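Local atomic coordinates of RagB/SusD family nutrient uptake outer membrane protein (Bacteroides thetaiotaomicron, PDB entry 7KV2), a protein that probably binds beta-glucans at the outer membrane surface, as a SusD-family glycan-binding protein that helps a gut bacterium take up these polysaccharides. Residues T408-A413 and D447-E452. Numbering follows the deposited sequence.
Sequences TLLNAA and DNIIEE
Ile449 reaches across to helix 405-417 with both of its branches and spans one turn of it, from Leu410 to Ala413. Its CG2 methyl stands anti to the backbone N and meets the carbonyl of Leu410, 3.7 Å from O, while the Leu410 methyl CD2 lies farther off. The other branch has CG1 anti to the carbonyl carbon (chi1 -61°) and runs on nearly extended, which carries CD1 to Ala413; there it touches the methyl CB at 3.9 Å and the main-chain C at 3.8 Å.

One turn on along helix 446-456, Leu410 meets Glu452. Its CD2 packs on the aliphatic part of Glu452, 4.0 Å from CG, and the two side chains cross at about a right angle. Glu452 starts out toward helix 405-417, but its chain bends at chi2 (71°) and takes the carboxylate away from the leucine. OE2 then forms a salt bridge with Arg338, and OE1 a hydrogen bond with His433 of helix 425-435. Leu429 of that same helix touches both Leu410 and Glu452.

Segments 408-413 and 447-452 run antiparallel, their axes at 163° and 10.1 Å apart at closest approach, with Leu410 and Ile449 nearest at the backbone. Both belong to the helical SusD-family region. No hydrogen bond joins the two segments: van der Waals contact, of methyls and the Glu452 methylenes with one another and with the main chain of 408-413, makes up this buried seam, and the Glu452 carboxylate is satisfied outside both segments.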
# COMPACT_ATOMS: atom_id res chain seq x y z
N THR A 408 12.47 5.28 3.92
CA THR A 408 13.88 4.89 4.12
C THR A 408 14.46 5.68 5.31
O THR A 408 15.08 5.08 6.17
CB THR A 408 14.69 5.16 2.85
OG1 THR A 408 14.07 4.58 1.72
CG2 THR A 408 16.09 4.61 2.98
N LEU A 409 14.32 7.00 5.30
CA LEU A 409 14.89 7.90 6.33
C LEU A 409 14.28 7.58 7.71
O LEU A 409 15.05 7.49 8.71
CB LEU A 409 14.66 9.36 5.94
CG LEU A 409 15.46 9.92 4.75
CD1 LEU A 409 14.90 11.27 4.34
CD2 LEU A 409 16.94 10.06 5.06
N LEU A 410 12.97 7.42 7.79
CA LEU A 410 12.29 7.14 9.07
C LEU A 410 12.67 5.73 9.55
O LEU A 410 12.85 5.55 10.78
CB LEU A 410 10.80 7.36 8.90
CG LEU A 410 10.43 8.83 8.68
CD1 LEU A 410 8.93 9.03 8.43
CD2 LEU A 410 10.86 9.69 9.84
N ASN A 411 12.74 4.75 8.65
CA ASN A 411 13.18 3.36 8.99
C ASN A 411 14.59 3.42 9.64
O ASN A 411 14.79 2.82 10.73
CB ASN A 411 13.27 2.45 7.77
CG ASN A 411 11.95 1.90 7.25
OD1 ASN A 411 10.89 2.10 7.85
ND2 ASN A 411 12.02 1.18 6.14
N ALA A 412 15.53 4.14 9.00
CA ALA A 412 16.92 4.30 9.50
C ALA A 412 16.90 5.00 10.87
O ALA A 412 17.52 4.51 11.80
CB ALA A 412 17.77 5.03 8.49
N ALA A 413 16.21 6.14 11.01
CA ALA A 413 16.09 6.83 12.32
C ALA A 413 15.61 5.82 13.39
O ALA A 413 16.24 5.72 14.48
CB ALA A 413 15.15 8.00 12.20
N ASP A 447 8.64 7.59 20.00
CA ASP A 447 7.29 8.19 19.87
C ASP A 447 7.31 9.25 18.75
O ASP A 447 6.35 9.30 17.96
CB ASP A 447 6.77 8.78 21.18
CG ASP A 447 6.37 7.69 22.15
OD1 ASP A 447 6.38 6.51 21.76
OD2 ASP A 447 6.10 8.01 23.29
N ASN A 448 8.33 10.09 18.72
CA ASN A 448 8.44 11.16 17.70
C ASN A 448 8.55 10.53 16.29
O ASN A 448 7.96 11.08 15.38
CB ASN A 448 9.59 12.13 17.96
CG ASN A 448 9.25 13.17 18.99
OD1 ASN A 448 8.14 13.19 19.50
ND2 ASN A 448 10.20 14.04 19.31
N ILE A 449 9.33 9.48 16.12
CA ILE A 449 9.56 8.85 14.79
C ILE A 449 8.25 8.19 14.33
O ILE A 449 7.84 8.39 13.17
CB ILE A 449 10.76 7.90 14.81
CG1 ILE A 449 12.03 8.67 15.17
CG2 ILE A 449 10.89 7.18 13.47
CD1 ILE A 449 13.19 7.78 15.53
N ILE A 450 7.58 7.48 15.23
CA ILE A 450 6.31 6.79 14.93
C ILE A 450 5.26 7.85 14.57
O ILE A 450 4.50 7.64 13.57
CB ILE A 450 5.90 5.88 16.09
CG1 ILE A 450 6.93 4.78 16.33
CG2 ILE A 450 4.51 5.34 15.84
CD1 ILE A 450 7.13 3.91 15.10
N GLU A 451 5.23 8.96 15.28
CA GLU A 451 4.27 10.04 14.95
C GLU A 451 4.64 10.70 13.60
O GLU A 451 3.71 11.15 12.89
CB GLU A 451 4.09 10.99 16.12
CG GLU A 451 3.06 12.07 15.84
CD GLU A 451 1.62 11.65 15.60
OE1 GLU A 451 1.26 10.43 15.68
OE2 GLU A 451 0.82 12.57 15.36
N GLU A 452 5.92 10.79 13.25
CA GLU A 452 6.30 11.39 11.94
C GLU A 452 5.80 10.47 10.83
O GLU A 452 5.28 10.98 9.86
CB GLU A 452 7.80 11.62 11.81
CG GLU A 452 8.17 12.53 10.66
CD GLU A 452 7.81 13.98 10.89
OE1 GLU A 452 7.75 14.40 12.09
OE2 GLU A 452 7.49 14.66 9.89